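Local structure of cellulase IBT99 (Metagenomes, 6WBT) at residues 36-41 and 48-53; 101-106 and 428-433; 176-181 and 190-195. The protein probably hydrolyses 6-phospho-alpha-glucosides as a family 4 glycosidase, with NAD and a manganese ion bound beside the sugar phosphate. All blocks are in the same frame, centred on the assembly; numbering follows the deposited sequence.

Interaction 1: 36-41 and 48-53. With NAD (nicotinamide-adenine-dinucleotide), chain G.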
loop_
_atom_site.group_PDB
_atom_site.type_symbol
_atom_site.label_atom_id
_atom_site.label_comp_id
_atom_site.label_asym_id
_atom_site.label_seq_id
_atom_site.Cartn_x
_atom_site.Cartn_y
_atom_site.Cartn_z
ATOM N N LEU A 36 -44.683 0.882 15.924
ATOM C CA LEU A 36 -43.944 2.052 15.465
ATOM C C LEU A 36 -43.626 2.916 16.677
ATOM O O LEU A 36 -44.538 3.363 17.379
ATOM C CB LEU A 36 -44.745 2.842 14.431
ATOM C CG LEU A 36 -43.987 3.947 13.690
ATOM C CD1 LEU A 36 -42.946 3.348 12.755
ATOM C CD2 LEU A 36 -44.945 4.850 12.928
ATOM N N TRP A 37 -42.340 3.148 16.923
ATOM C CA TRP A 37 -41.883 3.867 18.103
ATOM C C TRP A 37 -41.248 5.190 17.702
ATOM O O TRP A 37 -40.435 5.239 16.772
ATOM C CB TRP A 37 -40.888 3.023 18.905
ATOM C CG TRP A 37 -41.543 1.953 19.722
ATOM C CD1 TRP A 37 -41.953 0.726 19.290
ATOM C CD2 TRP A 37 -41.865 2.015 21.118
ATOM N NE1 TRP A 37 -42.510 0.020 20.329
ATOM C CE2 TRP A 37 -42.468 0.789 21.462
ATOM C CE3 TRP A 37 -41.703 2.987 22.109
ATOM C CZ2 TRP A 37 -42.908 0.510 22.754
ATOM C CZ3 TRP A 37 -42.141 2.708 23.391
ATOM C CH2 TRP A 37 -42.736 1.480 23.703
ATOM N N LEU A 38 -41.620 6.255 18.405
ATOM C CA LEU A 38 -41.031 7.576 18.223
ATOM C C LEU A 38 -40.266 7.920 19.493
ATOM O O LEU A 38 -40.871 8.129 20.550
ATOM C CB LEU A 38 -42.106 8.620 17.927
ATOM C CG LEU A 38 -42.935 8.422 16.656
ATOM C CD1 LEU A 38 -43.931 9.558 16.499
ATOM C CD2 LEU A 38 -42.042 8.313 15.426
ATOM N N TYR A 39 -38.943 7.973 19.394
ATOM C CA TYR A 39 -38.082 8.295 20.522
ATOM C C TYR A 39 -37.411 9.641 20.294
ATOM O O TYR A 39 -37.002 9.961 19.174
ATOM C CB TYR A 39 -37.018 7.216 20.734
ATOM C CG TYR A 39 -35.907 7.636 21.670
ATOM C CD1 TYR A 39 -36.105 7.666 23.043
ATOM C CD2 TYR A 39 -34.660 8.003 21.179
ATOM C CE1 TYR A 39 -35.092 8.052 23.904
ATOM C CE2 TYR A 39 -33.641 8.390 22.030
ATOM C CZ TYR A 39 -33.863 8.412 23.390
ATOM O OH TYR A 39 -32.849 8.797 24.237
ATOM N N ASP A 40 -37.293 10.418 21.365
ATOM C CA ASP A 40 -36.672 11.731 21.299
ATOM C C ASP A 40 -36.300 12.158 22.709
ATOM O O ASP A 40 -36.815 11.627 23.695
ATOM C CB ASP A 40 -37.604 12.757 20.647
ATOM C CG ASP A 40 -36.859 13.933 20.067
ATOM O OD1 ASP A 40 -35.995 14.506 20.768
ATOM O OD2 ASP A 40 -37.133 14.275 18.898
ATOM N N ILE A 41 -35.384 13.125 22.791
ATOM C CA ILE A 41 -35.009 13.702 24.076
ATOM C C ILE A 41 -35.845 14.927 24.427
ATOM O O ILE A 41 -35.869 15.334 25.595
ATOM C CB ILE A 41 -33.515 14.076 24.109
ATOM C CG1 ILE A 41 -33.219 15.177 23.092
ATOM C CG2 ILE A 41 -32.653 12.851 23.843
ATOM C CD1 ILE A 41 -31.806 15.700 23.161
ATOM N N LYS A 48 -45.880 17.089 19.701
ATOM C CA LYS A 48 -46.555 17.842 18.649
ATOM C C LYS A 48 -46.412 17.147 17.301
ATOM O O LYS A 48 -47.373 17.080 16.526
ATOM C CB LYS A 48 -45.998 19.264 18.582
ATOM C CG LYS A 48 -46.147 20.049 19.874
ATOM C CD LYS A 48 -45.455 21.398 19.777
ATOM C CE LYS A 48 -45.506 22.140 21.102
ATOM N NZ LYS A 48 -44.746 23.418 21.048
ATOM N N VAL A 49 -45.219 16.625 17.004
ATOM C CA VAL A 49 -45.026 15.880 15.764
ATOM C C VAL A 49 -45.795 14.566 15.807
ATOM O O VAL A 49 -46.294 14.097 14.777
ATOM C CB VAL A 49 -43.526 15.654 15.505
ATOM C CG1 VAL A 49 -43.311 14.965 14.166
ATOM C CG2 VAL A 49 -42.774 16.975 15.554
ATOM N N ALA A 50 -45.913 13.956 16.990
ATOM C CA ALA A 50 -46.677 12.719 17.113
ATOM C C ALA A 50 -48.142 12.926 16.755
ATOM O O ALA A 50 -48.806 11.989 16.300
ATOM C CB ALA A 50 -46.552 12.160 18.531
ATOM N N LEU A 51 -48.662 14.140 16.955
ATOM C CA LEU A 51 -50.027 14.440 16.537
ATOM C C LEU A 51 -50.185 14.287 15.030
ATOM O O LEU A 51 -51.211 13.791 14.550
ATOM C CB LEU A 51 -50.411 15.853 16.973
ATOM C CG LEU A 51 -50.421 16.126 18.477
ATOM C CD1 LEU A 51 -50.398 17.621 18.743
ATOM C CD2 LEU A 51 -51.634 15.482 19.129
ATOM N N ILE A 52 -49.174 14.706 14.267
ATOM C CA ILE A 52 -49.228 14.556 12.817
ATOM C C ILE A 52 -49.012 13.102 12.424
ATOM O O ILE A 52 -49.646 12.596 11.491
ATOM C CB ILE A 52 -48.198 15.481 12.147
ATOM C CG1 ILE A 52 -48.256 16.875 12.769
ATOM C CG2 ILE A 52 -48.446 15.561 10.649
ATOM C CD1 ILE A 52 -47.216 17.812 12.225
ATOM N N VAL A 53 -48.113 12.407 13.127
ATOM C CA VAL A 53 -47.859 11.000 12.831
ATOM C C VAL A 53 -49.122 10.175 13.048
ATOM O O VAL A 53 -49.432 9.270 12.265
ATOM C CB VAL A 53 -46.685 10.477 13.680
ATOM C CG1 VAL A 53 -46.435 9.004 13.396
ATOM C CG2 VAL A 53 -45.431 11.293 13.409
HETATM P PA NAD G . -35.143 18.967 13.654
HETATM O O1A NAD G . -34.273 19.888 14.442
HETATM O O2A NAD G . -36.417 19.511 13.097
HETATM O O5B NAD G . -35.457 17.665 14.539
HETATM C C5B NAD G . -34.354 16.891 15.088
HETATM C C4B NAD G . -34.850 16.083 16.263
HETATM O O4B NAD G . -33.743 15.352 16.857
HETATM C C3B NAD G . -35.481 16.882 17.415
HETATM O O3B NAD G . -36.722 16.293 17.781
HETATM C C2B NAD G . -34.460 16.720 18.546
HETATM O O2B NAD G . -35.001 16.878 19.840
HETATM C C1B NAD G . -33.954 15.317 18.248
HETATM N N9A NAD G . -32.704 14.975 18.917
HETATM C C8A NAD G . -31.647 15.815 19.164
HETATM N N7A NAD G . -30.655 15.236 19.793
HETATM C C5A NAD G . -31.086 13.932 19.987
HETATM C C6A NAD G . -30.483 12.819 20.603
HETATM N N6A NAD G . -29.275 12.847 21.159
HETATM N N1A NAD G . -31.186 11.662 20.630
HETATM C C2A NAD G . -32.403 11.642 20.070
HETATM N N3A NAD G . -33.067 12.622 19.465
HETATM C C4A NAD G . -32.350 13.758 19.454
HETATM O O3 NAD G . -34.285 18.347 12.449
HETATM P PN NAD G . -34.618 18.098 10.900
HETATM O O1N NAD G . -35.897 17.335 10.795
HETATM O O2N NAD G . -34.498 19.392 10.165
HETATM O O5D NAD G . -33.396 17.144 10.496
HETATM C C5D NAD G . -33.187 15.946 11.284
HETATM C C4D NAD G . -31.856 15.338 10.919
HETATM O O4D NAD G . -31.940 14.777 9.589
HETATM C C3D NAD G . -30.670 16.312 10.868
HETATM O O3D NAD G . -29.545 15.732 11.516
HETATM C C2D NAD G . -30.443 16.426 9.357
HETATM O O2D NAD G . -29.163 16.909 8.983
HETATM C C1D NAD G . -30.700 14.986 8.935
HETATM N N1N NAD G . -30.902 14.849 7.465
HETATM C C2N NAD G . -29.920 14.291 6.692
HETATM C C3N NAD G . -30.077 14.179 5.319
HETATM C C7N NAD G . -28.982 13.503 4.534
HETATM O O7N NAD G . -28.716 13.900 3.404
HETATM N N7N NAD G . -28.370 12.469 5.096
HETATM C C4N NAD G . -31.236 14.675 4.730
HETATM C C5N NAD G . -32.232 15.202 5.523
HETATM C C6N NAD G . -32.048 15.278 6.886
#
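Leu38 and Val53 meet tip to tip between the strand and the helix. The branch end CD1 of Leu38 reaches Val53 CG2 at 3.8 Å and lies almost as near the other methyl, so it sits against the fork of the valine. Beside it, Leu38 CD1 is 4.2 Å from Ala50 CB, where a small residue lets the helix turn come close to the strand. Leu36 adds a looser contact through CD2 to Val53 CG1. Leu36 and Leu38 alternate with Trp37 along the strand, both facing the helix, and all the touching residues are buried; branched aliphatics suit such a place because they fill the layer without polar needs. Leu66 of the neighbouring strand 66-69 and Val21 of helix 17-25 also touch Val53, extending the same core.

Strand 33-39, helix 43-60 and strand 66-69 form a beta-alpha-beta unit of the Rossmann fold, and the short segments of strand and helix run at 160°, nearly antiparallel, their axes 10.5 Å apart. Just past the strand lies the acidic residue characteristic of NAD-binding Rossmann domains.

The polar contacts are those of this residue, Asp40, with the adenosine ribose. Its CG lies anti to the backbone N (chi1 -157°), which presents both carboxylate oxygens to the diol: NAD O2B donates to Asp40 OD1 at 2.7 Å, and NAD O3B donates to Asp40 OD2 at a modelled length too short to be trusted. Asp42 N also bonds OD1, and Gly13 N bonds OD2, fixing the carboxylate's rotation. A negative group here would probably disfavour a 2'-phosphate.

Apolar contacts hold the adenine. Ile41 lies over one face of the base, with CD1 3.6 Å from NAD N7A, while Tyr39 CE2 is 4.0 Å from NAD C2A.

Interaction 2: 101-106 and 428-433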
loop_
_atom_site.group_PDB
_atom_site.type_symbol
_atom_site.label_atom_id
_atom_site.label_comp_id
_atom_site.label_asym_id
_atom_site.label_seq_id
_atom_site.Cartn_x
_atom_site.Cartn_y
_atom_site.Cartn_z
ATOM N N CYS A 101 -19.913 31.659 11.347
ATOM C CA CYS A 101 -19.059 31.538 10.170
ATOM C C CYS A 101 -19.125 32.794 9.309
ATOM O O CYS A 101 -18.089 33.332 8.899
ATOM C CB CYS A 101 -19.458 30.307 9.358
ATOM S SG CYS A 101 -19.214 28.733 10.212
ATOM N N LEU A 102 -20.337 33.276 9.022
ATOM C CA LEU A 102 -20.481 34.479 8.208
ATOM C C LEU A 102 -19.912 35.704 8.910
ATOM O O LEU A 102 -19.499 36.663 8.247
ATOM C CB LEU A 102 -21.951 34.703 7.852
ATOM C CG LEU A 102 -22.620 33.598 7.030
ATOM C CD1 LEU A 102 -24.066 33.957 6.726
ATOM C CD2 LEU A 102 -21.847 33.333 5.749
ATOM N N LYS A 103 -19.883 35.695 10.245
ATOM C CA LYS A 103 -19.236 36.768 10.987
ATOM C C LYS A 103 -17.735 36.813 10.732
ATOM O O LYS A 103 -17.125 37.880 10.865
ATOM C CB LYS A 103 -19.521 36.610 12.483
ATOM C CG LYS A 103 -19.027 37.753 13.355
ATOM C CD LYS A 103 -17.856 37.321 14.223
ATOM C CE LYS A 103 -17.396 38.451 15.129
ATOM N NZ LYS A 103 -16.278 38.028 16.018
ATOM N N HIS A 104 -17.129 35.686 10.359
ATOM C CA HIS A 104 -15.712 35.625 10.029
ATOM C C HIS A 104 -15.465 35.526 8.529
ATOM O O HIS A 104 -14.338 35.229 8.115
ATOM C CB HIS A 104 -15.051 34.448 10.749
ATOM C CG HIS A 104 -14.981 34.611 12.234
ATOM N ND1 HIS A 104 -13.923 35.228 12.866
ATOM C CD2 HIS A 104 -15.840 34.240 13.213
ATOM C CE1 HIS A 104 -14.132 35.230 14.170
ATOM N NE2 HIS A 104 -15.288 34.637 14.407
ATOM N N GLY A 105 -16.483 35.761 7.709
ATOM C CA GLY A 105 -16.313 35.719 6.267
ATOM C C GLY A 105 -16.062 34.339 5.696
ATOM O O GLY A 105 -15.300 34.203 4.731
ATOM N N CYS A 106 -16.686 33.312 6.267
ATOM C CA CYS A 106 -16.530 31.945 5.796
ATOM C C CYS A 106 -17.899 31.350 5.493
ATOM O O CYS A 106 -18.931 31.848 5.951
ATOM C CB CYS A 106 -15.789 31.074 6.822
ATOM S SG CYS A 106 -14.103 31.621 7.177
ATOM N N LEU A 428 -12.624 28.617 15.750
ATOM C CA LEU A 428 -12.669 27.512 16.702
ATOM C C LEU A 428 -13.051 28.000 18.093
ATOM O O LEU A 428 -13.959 27.450 18.728
ATOM C CB LEU A 428 -11.320 26.792 16.737
ATOM C CG LEU A 428 -11.193 25.642 17.738
ATOM C CD1 LEU A 428 -12.203 24.546 17.432
ATOM C CD2 LEU A 428 -9.778 25.085 17.740
ATOM N N ASP A 429 -12.369 29.040 18.583
ATOM C CA ASP A 429 -12.681 29.575 19.904
ATOM C C ASP A 429 -14.106 30.107 19.973
ATOM O O ASP A 429 -14.737 30.052 21.035
ATOM C CB ASP A 429 -11.684 30.672 20.277
ATOM C CG ASP A 429 -10.284 30.135 20.505
ATOM O OD1 ASP A 429 -10.155 28.951 20.878
ATOM O OD2 ASP A 429 -9.314 30.898 20.315
ATOM N N ASP A 430 -14.630 30.625 18.859
ATOM C CA ASP A 430 -16.028 31.039 18.828
ATOM C C ASP A 430 -16.967 29.847 18.950
ATOM O O ASP A 430 -18.063 29.978 19.507
ATOM C CB ASP A 430 -16.321 31.816 17.545
ATOM C CG ASP A 430 -16.098 33.307 17.702
ATOM O OD1 ASP A 430 -16.478 33.857 18.757
ATOM O OD2 ASP A 430 -15.544 33.928 16.773
HETATM N N MSE A 431 -16.561 28.687 18.444
HETATM C CA MSE A 431 -17.385 27.488 18.527
HETATM C C MSE A 431 -17.265 26.827 19.895
HETATM O O MSE A 431 -18.171 26.117 20.329
HETATM C CB MSE A 431 -17.001 26.497 17.427
HETATM C CG MSE A 431 -17.199 27.026 16.017
HETATM SE SE MSE A 431 -19.030 27.598 15.668
HETATM C CE MSE A 431 -18.896 27.883 13.744
ATOM N N ILE A 432 -16.136 27.061 20.571
ATOM C CA ILE A 432 -15.954 26.521 21.916
ATOM C C ILE A 432 -16.978 27.121 22.871
ATOM O O ILE A 432 -17.593 26.410 23.676
ATOM C CB ILE A 432 -14.514 26.769 22.405
ATOM C CG1 ILE A 432 -13.505 26.055 21.504
ATOM C CG2 ILE A 432 -14.352 26.306 23.845
ATOM C CD1 ILE A 432 -13.566 24.549 21.591
ATOM N N GLU A 433 -17.186 28.436 22.789
ATOM C CA GLU A 433 -18.135 29.109 23.668
ATOM C C GLU A 433 -19.579 28.831 23.268
ATOM O O GLU A 433 -20.426 28.577 24.132
ATOM C CB GLU A 433 -17.865 30.616 23.674
ATOM C CG GLU A 433 -16.801 31.053 24.667
ATOM C CD GLU A 433 -17.280 30.966 26.102
ATOM O OE1 GLU A 433 -18.510 30.991 26.322
ATOM O OE2 GLU A 433 -16.430 30.868 27.012
#
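Helix 90-103 ends in a Schellman motif, and within that turn His104 meets Asp430 of helix 421-434, joining the nucleotide-binding part of the chain to its C-terminal helix. Gly105, at positive phi, is the C-prime residue: Cys106 N bonds Cys101 O and Gly105 N bonds Leu102 O, while His104 N also reaches Cys101 O, from the face opposite Cys106 N. The imidazole donates from NE2 to Asp430 OD2, modelled at 2.5 Å, too short to be taken literally at this resolution. The acceptor lies at the ring edge, near the ring plane, with an N-H...O angle of 148°, while the carboxylate is turned 53° from the imidazole. The other half of the contact is apolar: the chain of Met431, a selenomethionine, bends at chi2 (-57°), carrying CE to 3.6 Å from Cys101 SG. Long, flexible and unbranched, it can reach across to Cys101, although the nearest CA atoms, those of Cys101 and Asp430, are 9.2 Å apart. Lys103, on the exposed side, places NZ 4.2 Å from Asp430 OD2, beyond a salt bridge. With an acid as its partner, the imidazole is likely to hold a proton more readily, and Lys103 would probably help keep Asp430 ionised.

Interaction 3: 176-181 and 190-195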
loop_
_atom_site.group_PDB
_atom_site.type_symbol
_atom_site.label_atom_id
_atom_site.label_comp_id
_atom_site.label_asym_id
_atom_site.label_seq_id
_atom_site.Cartn_x
_atom_site.Cartn_y
_atom_site.Cartn_z
ATOM N N GLU A 176 -31.154 12.746 -4.602
ATOM C CA GLU A 176 -31.847 13.940 -5.076
ATOM C C GLU A 176 -31.252 14.440 -6.385
ATOM O O GLU A 176 -31.977 14.945 -7.251
ATOM C CB GLU A 176 -31.801 15.033 -4.008
ATOM C CG GLU A 176 -32.778 14.820 -2.865
ATOM C CD GLU A 176 -34.186 15.260 -3.212
ATOM O OE1 GLU A 176 -34.608 16.332 -2.731
ATOM O OE2 GLU A 176 -34.869 14.542 -3.973
ATOM N N ILE A 177 -29.933 14.317 -6.546
ATOM C CA ILE A 177 -29.313 14.651 -7.824
ATOM C C ILE A 177 -29.773 13.680 -8.902
ATOM O O ILE A 177 -30.012 14.073 -10.052
ATOM C CB ILE A 177 -27.779 14.666 -7.687
ATOM C CG1 ILE A 177 -27.333 15.782 -6.741
ATOM C CG2 ILE A 177 -27.118 14.842 -9.046
ATOM C CD1 ILE A 177 -25.837 15.830 -6.517
ATOM N N GLU A 178 -29.920 12.401 -8.549
ATOM C CA GLU A 178 -30.426 11.420 -9.504
ATOM C C GLU A 178 -31.869 11.708 -9.892
ATOM O O GLU A 178 -32.295 11.351 -10.996
ATOM C CB GLU A 178 -30.298 10.010 -8.925
ATOM C CG GLU A 178 -28.863 9.524 -8.807
ATOM C CD GLU A 178 -28.756 8.146 -8.187
ATOM O OE1 GLU A 178 -29.592 7.814 -7.320
ATOM O OE2 GLU A 178 -27.838 7.393 -8.570
ATOM N N ALA A 179 -32.636 12.345 -9.004
ATOM C CA ALA A 179 -33.992 12.748 -9.358
ATOM C C ALA A 179 -33.978 13.841 -10.418
ATOM O O ALA A 179 -34.833 13.859 -11.312
ATOM C CB ALA A 179 -34.745 13.215 -8.113
ATOM N N ARG A 180 -33.014 14.760 -10.337
ATOM C CA ARG A 180 -32.891 15.794 -11.357
ATOM C C ARG A 180 -32.429 15.202 -12.683
ATOM O O ARG A 180 -32.917 15.595 -13.748
ATOM C CB ARG A 180 -31.924 16.883 -10.889
ATOM C CG ARG A 180 -32.156 17.374 -9.464
ATOM C CD ARG A 180 -33.361 18.305 -9.347
ATOM N NE ARG A 180 -34.636 17.602 -9.462
ATOM C CZ ARG A 180 -35.209 16.925 -8.474
ATOM N NH1 ARG A 180 -34.621 16.853 -7.287
ATOM N NH2 ARG A 180 -36.370 16.316 -8.671
HETATM N N MSE A 181 -31.497 14.256 -12.634
HETATM C CA MSE A 181 -31.016 13.587 -13.837
HETATM C C MSE A 181 -32.137 12.778 -14.485
HETATM O O MSE A 181 -32.156 12.590 -15.700
HETATM C CB MSE A 181 -29.821 12.687 -13.510
HETATM C CG MSE A 181 -28.603 13.451 -13.008
HETATM SE SE MSE A 181 -26.979 12.374 -12.883
HETATM C CE MSE A 181 -27.161 11.724 -11.054
ATOM N N GLU A 190 -36.662 4.856 -11.274
ATOM C CA GLU A 190 -36.379 3.437 -11.088
ATOM C C GLU A 190 -35.329 2.943 -12.075
ATOM O O GLU A 190 -34.541 2.049 -11.748
ATOM C CB GLU A 190 -37.662 2.615 -11.231
ATOM C CG GLU A 190 -38.753 2.945 -10.219
ATOM C CD GLU A 190 -39.698 4.030 -10.701
ATOM O OE1 GLU A 190 -39.214 5.072 -11.192
ATOM O OE2 GLU A 190 -40.927 3.837 -10.597
ATOM N N ASP A 191 -35.291 3.517 -13.276
ATOM C CA ASP A 191 -34.380 3.056 -14.314
ATOM C C ASP A 191 -33.004 3.702 -14.230
ATOM O O ASP A 191 -32.147 3.400 -15.070
ATOM C CB ASP A 191 -34.983 3.321 -15.696
ATOM C CG ASP A 191 -36.393 2.779 -15.832
ATOM O OD1 ASP A 191 -36.712 1.766 -15.175
ATOM O OD2 ASP A 191 -37.185 3.370 -16.597
ATOM N N ILE A 192 -32.772 4.573 -13.255
ATOM C CA ILE A 192 -31.511 5.293 -13.147
ATOM C C ILE A 192 -30.566 4.507 -12.250
ATOM O O ILE A 192 -30.984 3.782 -11.339
ATOM C CB ILE A 192 -31.734 6.735 -12.634
ATOM C CG1 ILE A 192 -30.793 7.714 -13.342
ATOM C CG2 ILE A 192 -31.546 6.822 -11.125
ATOM C CD1 ILE A 192 -31.064 7.865 -14.827
ATOM N N GLU A 193 -29.271 4.637 -12.537
ATOM C CA GLU A 193 -28.217 3.998 -11.760
ATOM C C GLU A 193 -26.896 4.623 -12.175
ATOM O O GLU A 193 -26.635 4.789 -13.370
ATOM C CB GLU A 193 -28.193 2.479 -11.973
ATOM C CG GLU A 193 -26.949 1.800 -11.424
ATOM C CD GLU A 193 -27.050 0.286 -11.422
ATOM O OE1 GLU A 193 -28.068 -0.247 -10.932
ATOM O OE2 GLU A 193 -26.103 -0.373 -11.903
ATOM N N SER A 194 -26.076 4.977 -11.192
ATOM C CA SER A 194 -24.858 5.723 -11.446
ATOM C C SER A 194 -23.705 5.130 -10.654
ATOM O O SER A 194 -23.900 4.513 -9.604
ATOM C CB SER A 194 -25.026 7.204 -11.085
ATOM O OG SER A 194 -25.349 7.353 -9.713
ATOM N N ASP A 195 -22.503 5.318 -11.189
ATOM C CA ASP A 195 -21.260 5.004 -10.502
ATOM C C ASP A 195 -20.748 6.260 -9.809
ATOM O O ASP A 195 -20.720 7.341 -10.405
ATOM C CB ASP A 195 -20.212 4.477 -11.485
ATOM C CG ASP A 195 -20.701 3.276 -12.270
ATOM O OD1 ASP A 195 -21.327 2.384 -11.662
ATOM O OD2 ASP A 195 -20.465 3.227 -13.495
#
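Ser194 OG donates a hydrogen bond to Glu178 OE2 at 2.7 Å, the one hydrogen bond between segments 176-181 and 190-195. The carboxylate receives it on its anti lone pair, on the side away from its other oxygen. Serine suits the buried strand position: its short side chain puts a hydroxyl, with chi1 at 60° and OG between the backbone N and the carbonyl carbon, within reach of an acid coming from the helix. Glu178 supplies the length. Its CG stands beside the backbone N, and beyond it the chain runs extended (chi2 178°), so that the carboxylate reaches the strand.

The apolar part lies at the foot of the same side chain. Ile192 CG2 rests 4.1 Å from Glu178 CB, so the glutamate is used twice, its methylene by the isoleucine and its carboxylate by the serine. Were Glu178 replaced by an alanine, the Ser194 hydroxyl would probably lose this acceptor and a gap would open beside the strand.

Along the strand the side chains alternate. Ile192 and Ser194 face the helix, whereas Glu193 and Asp195 point away from it and each form a salt bridge with Arg209; Glu193 also pairs with Arg337 of the second subunit. Met181, one turn on from Glu178, packs on Phe205 and Val208 of the adjoining strand 202-210.

The Cys187-Cys210 disulfide ties the connection between the two segments to strand 202-210. Glu178 itself is about 12 Å from the bound sugar phosphate, but its helix begins just after the manganese ligand Cys171. The arrangement is a helix laid against an antiparallel sheet, here where the chain leaves the parallel strands of the Rossmann fold.

In the fold
The residues that touch in interaction 1 are all buried, whereas interactions 2 and 3 are only partly so, and their chemistry follows. Within one beta-alpha-beta unit, interaction 1 joins strand and helix by aliphatic side chains alone, while Asp40, just past the strand, holds the cofactor's ribose. Interactions 2 and 3 each combine a carboxylate hydrogen bond with a small apolar contact, one between a helix end and a distant helix, the other between a helix and a strand close in sequence. No two of the three share a helix or strand. Interactions 2 and 3 lie on opposite sides of the chain's centre, their own centres about 36 Å apart, and of the three only interaction 3 borders another subunit.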